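Local atomic coordinates of ORF48 (Lactococcus phage TP901-1, PDB entry 3U6X), a protein that probably serves as the upper baseplate protein of a lactococcal siphophage, helping to hold the receptor-binding proteins on the host-adsorption apparatus at the tail tip. Residues P14-K22 / G41-Y52. Residues are numbered along the deposited sequence; the frame is centred on the assembly and turned at random.
Sequences PEVKVTSYK and GTIYNVPVSLSY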
loop_
_atom_site.group_PDB
_atom_site.type_symbol
_atom_site.label_atom_id
_atom_site.label_comp_id
_atom_site.label_asym_id
_atom_site.label_seq_id
_atom_site.Cartn_x
_atom_site.Cartn_y
_atom_site.Cartn_z
ATOM N N PRO V 14 -13.490 44.260 8.938
ATOM C CA PRO V 14 -14.026 43.640 7.718
ATOM C C PRO V 14 -14.407 44.611 6.619
ATOM O O PRO V 14 -14.940 45.674 6.906
ATOM C CB PRO V 14 -15.240 42.860 8.225
ATOM C CG PRO V 14 -15.604 43.488 9.467
ATOM C CD PRO V 14 -14.342 43.944 10.095
ATOM N N GLU V 15 -14.082 44.263 5.366
ATOM C CA GLU V 15 -14.419 45.074 4.202
ATOM C C GLU V 15 -15.937 45.038 3.997
ATOM O O GLU V 15 -16.571 43.991 4.166
ATOM C CB GLU V 15 -13.717 44.544 2.953
ATOM C CG GLU V 15 -12.790 45.542 2.284
ATOM C CD GLU V 15 -13.406 46.869 1.869
ATOM O OE1 GLU V 15 -13.187 47.863 2.602
ATOM O OE2 GLU V 15 -14.076 46.925 0.810
ATOM N N VAL V 16 -16.513 46.203 3.692
ATOM C CA VAL V 16 -17.946 46.345 3.461
ATOM C C VAL V 16 -18.116 46.934 2.066
ATOM O O VAL V 16 -17.422 47.887 1.686
ATOM C CB VAL V 16 -18.652 47.207 4.559
ATOM C CG1 VAL V 16 -20.144 47.378 4.272
ATOM C CG2 VAL V 16 -18.457 46.605 5.943
ATOM N N LYS V 17 -19.020 46.317 1.290
ATOM C CA LYS V 17 -19.367 46.755 -0.050
ATOM C C LYS V 17 -20.873 46.977 -0.106
ATOM O O LYS V 17 -21.662 46.119 0.332
ATOM C CB LYS V 17 -18.878 45.756 -1.096
ATOM C CG LYS V 17 -17.428 45.956 -1.483
ATOM C CD LYS V 17 -16.864 44.669 -2.088
ATOM C CE LYS V 17 -15.447 44.834 -2.575
ATOM N NZ LYS V 17 -14.881 43.533 -3.014
ATOM N N VAL V 18 -21.267 48.188 -0.558
ATOM C CA VAL V 18 -22.664 48.613 -0.601
ATOM C C VAL V 18 -23.118 48.741 -2.043
ATOM O O VAL V 18 -22.368 49.274 -2.865
ATOM C CB VAL V 18 -22.915 49.909 0.221
ATOM C CG1 VAL V 18 -24.397 50.271 0.255
ATOM C CG2 VAL V 18 -22.383 49.771 1.638
ATOM N N THR V 19 -24.339 48.224 -2.336
ATOM C CA THR V 19 -25.011 48.254 -3.636
ATOM C C THR V 19 -26.461 48.777 -3.512
ATOM O O THR V 19 -27.123 48.595 -2.483
ATOM C CB THR V 19 -24.923 46.913 -4.366
ATOM O OG1 THR V 19 -25.394 45.856 -3.532
ATOM C CG2 THR V 19 -23.549 46.613 -4.889
ATOM N N SER V 20 -26.939 49.421 -4.582
ATOM C CA SER V 20 -28.274 50.005 -4.694
ATOM C C SER V 20 -28.961 49.427 -5.922
ATOM O O SER V 20 -28.385 49.423 -7.015
ATOM C CB SER V 20 -28.169 51.521 -4.828
ATOM O OG SER V 20 -29.446 52.129 -4.868
ATOM N N TYR V 21 -30.174 48.916 -5.739
ATOM C CA TYR V 21 -30.966 48.324 -6.817
ATOM C C TYR V 21 -32.467 48.345 -6.502
ATOM O O TYR V 21 -32.876 48.398 -5.336
ATOM C CB TYR V 21 -30.489 46.897 -7.188
ATOM C CG TYR V 21 -30.319 45.973 -6.004
ATOM C CD1 TYR V 21 -29.103 45.895 -5.325
ATOM C CD2 TYR V 21 -31.376 45.188 -5.549
ATOM C CE1 TYR V 21 -28.961 45.099 -4.196
ATOM C CE2 TYR V 21 -31.235 44.367 -4.436
ATOM C CZ TYR V 21 -30.029 44.338 -3.753
ATOM O OH TYR V 21 -29.885 43.524 -2.659
ATOM N N LYS V 22 -33.270 48.300 -7.573
ATOM C CA LYS V 22 -34.717 48.358 -7.596
ATOM C C LYS V 22 -35.289 47.045 -8.172
ATOM O O LYS V 22 -34.664 46.403 -9.030
ATOM C CB LYS V 22 -35.114 49.544 -8.505
ATOM C CG LYS V 22 -36.562 50.009 -8.414
ATOM C CD LYS V 22 -36.842 51.252 -9.261
ATOM C CE LYS V 22 -36.512 52.546 -8.539
ATOM N NZ LYS V 22 -37.387 53.674 -8.977
ATOM N N GLY V 41 -33.348 45.491 -11.346
ATOM C CA GLY V 41 -32.824 46.448 -12.319
ATOM C C GLY V 41 -31.325 46.656 -12.224
ATOM O O GLY V 41 -30.610 45.773 -11.750
ATOM N N THR V 42 -30.832 47.819 -12.680
ATOM C CA THR V 42 -29.404 48.162 -12.659
ATOM C C THR V 42 -28.896 48.190 -11.221
ATOM O O THR V 42 -29.552 48.758 -10.346
ATOM C CB THR V 42 -29.139 49.494 -13.435
ATOM O OG1 THR V 42 -29.727 49.405 -14.729
ATOM C CG2 THR V 42 -27.656 49.810 -13.609
ATOM N N ILE V 43 -27.760 47.540 -10.980
ATOM C CA ILE V 43 -27.095 47.482 -9.664
ATOM C C ILE V 43 -26.020 48.570 -9.663
ATOM O O ILE V 43 -25.141 48.581 -10.531
ATOM C CB ILE V 43 -26.500 46.077 -9.358
ATOM C CG1 ILE V 43 -27.594 45.026 -9.228
ATOM C CG2 ILE V 43 -25.567 46.095 -8.118
ATOM C CD1 ILE V 43 -27.127 43.662 -9.482
ATOM N N TYR V 44 -26.116 49.497 -8.698
ATOM C CA TYR V 44 -25.176 50.609 -8.567
ATOM C C TYR V 44 -24.225 50.401 -7.394
ATOM O O TYR V 44 -24.657 50.167 -6.266
ATOM C CB TYR V 44 -25.932 51.930 -8.423
ATOM C CG TYR V 44 -26.846 52.241 -9.594
ATOM C CD1 TYR V 44 -26.389 52.977 -10.682
ATOM C CD2 TYR V 44 -28.182 51.849 -9.587
ATOM C CE1 TYR V 44 -27.225 53.276 -11.753
ATOM C CE2 TYR V 44 -29.021 52.123 -10.662
ATOM C CZ TYR V 44 -28.541 52.843 -11.741
ATOM O OH TYR V 44 -29.365 53.131 -12.804
ATOM N N ASN V 45 -22.919 50.438 -7.670
ATOM C CA ASN V 45 -21.908 50.312 -6.620
ATOM C C ASN V 45 -21.872 51.634 -5.873
ATOM O O ASN V 45 -21.598 52.675 -6.483
ATOM C CB ASN V 45 -20.530 49.951 -7.194
ATOM C CG ASN V 45 -20.306 48.487 -7.544
ATOM O OD1 ASN V 45 -21.205 47.632 -7.543
ATOM N ND2 ASN V 45 -19.076 48.166 -7.865
ATOM N N VAL V 46 -22.282 51.615 -4.596
ATOM C CA VAL V 46 -22.361 52.817 -3.765
ATOM C C VAL V 46 -20.940 53.189 -3.256
ATOM O O VAL V 46 -20.263 52.332 -2.666
ATOM C CB VAL V 46 -23.398 52.650 -2.608
ATOM C CG1 VAL V 46 -23.495 53.899 -1.752
ATOM C CG2 VAL V 46 -24.773 52.292 -3.154
ATOM N N PRO V 47 -20.451 54.430 -3.501
ATOM C CA PRO V 47 -19.129 54.802 -2.952
ATOM C C PRO V 47 -19.236 54.927 -1.427
ATOM O O PRO V 47 -20.214 55.494 -0.910
ATOM C CB PRO V 47 -18.802 56.140 -3.624
ATOM C CG PRO V 47 -20.069 56.650 -4.151
ATOM C CD PRO V 47 -21.119 55.577 -4.151
ATOM N N VAL V 48 -18.286 54.311 -0.703
ATOM C CA VAL V 48 -18.316 54.325 0.756
ATOM C C VAL V 48 -17.026 54.834 1.369
ATOM O O VAL V 48 -15.949 54.720 0.784
ATOM C CB VAL V 48 -18.790 52.975 1.394
ATOM C CG1 VAL V 48 -20.201 52.624 0.955
ATOM C CG2 VAL V 48 -17.821 51.814 1.108
ATOM N N SER V 49 -17.152 55.346 2.585
ATOM C CA SER V 49 -16.032 55.791 3.409
ATOM C C SER V 49 -16.141 54.953 4.690
ATOM O O SER V 49 -17.156 55.006 5.374
ATOM C CB SER V 49 -16.102 57.295 3.677
ATOM O OG SER V 49 -14.886 57.759 4.242
ATOM N N LEU V 50 -15.171 54.079 4.929
ATOM C CA LEU V 50 -15.193 53.181 6.081
ATOM C C LEU V 50 -14.290 53.625 7.253
ATOM O O LEU V 50 -13.190 54.182 7.085
ATOM C CB LEU V 50 -14.972 51.703 5.676
ATOM C CG LEU V 50 -15.861 51.168 4.547
ATOM C CD1 LEU V 50 -15.442 49.805 4.135
ATOM C CD2 LEU V 50 -17.313 51.184 4.923
ATOM N N SER V 51 -14.817 53.389 8.444
ATOM C CA SER V 51 -14.275 53.777 9.733
ATOM C C SER V 51 -14.564 52.605 10.704
ATOM O O SER V 51 -15.670 52.051 10.677
ATOM C CB SER V 51 -15.027 55.022 10.193
ATOM O OG SER V 51 -14.212 55.841 11.000
ATOM N N TYR V 52 -13.602 52.262 11.585
ATOM C CA TYR V 52 -13.772 51.108 12.473
ATOM C C TYR V 52 -13.474 51.271 13.954
ATOM O O TYR V 52 -12.411 51.768 14.354
ATOM C CB TYR V 52 -12.892 49.936 11.973
ATOM C CG TYR V 52 -13.165 49.464 10.566
ATOM C CD1 TYR V 52 -14.057 48.429 10.324
ATOM C CD2 TYR V 52 -12.503 50.030 9.477
ATOM C CE1 TYR V 52 -14.291 47.966 9.034
ATOM C CE2 TYR V 52 -12.761 49.605 8.180
ATOM C CZ TYR V 52 -13.640 48.555 7.967
ATOM O OH TYR V 52 -13.893 48.082 6.713
HETATM O O HOH W 1 -19.125 50.055 -1.869
HETATM O O HOH W 2 -32.034 49.569 -9.989
#
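S20 and Y44 are joined by two backbone hydrogen bonds as an antiparallel hydrogen-bonded pair. Y44 N gives to S20 O at 2.8 Å and S20 N to Y44 O at 2.9 Å. Next to them, T19 and N45 form a non-hydrogen-bonded pair. Their side chains lie alongside each other, and T19 CG2 also meets I43 CG2 at 3.8 Å. At one end G41 N bonds K22 O nearly straight. Between these bonds a water accepts a hydrogen bond from K22 N and donates one to T42 O.

The strands part beyond V46. V46 N still bonds V18 O at 2.9 Å, but on the other side of this pair a water joins V18 N to V46 O. Along the diverging part the contact passes to side chains: V18 CG2 meets V48 CG1 at 3.7 Å. At the far end the link is made by a side chain, the Y52 hydroxyl. Y52 OH donates to P14 O at 2.6 Å, from above the carbonyl plane. The first torsion of Y52 (chi1 -59°) turns CG away from its own carbonyl carbon, and the ring edge meets P14 O.

The pair is central in an antiparallel sheet of the immunoglobulin-like domain. Strand 86-92 flanks 16-22, and strand 56-60 flanks 43-53. I43 and Y44 pair with a strand of a second subunit, S51 and Y52 with one of a third, so the sheet continues between subunits.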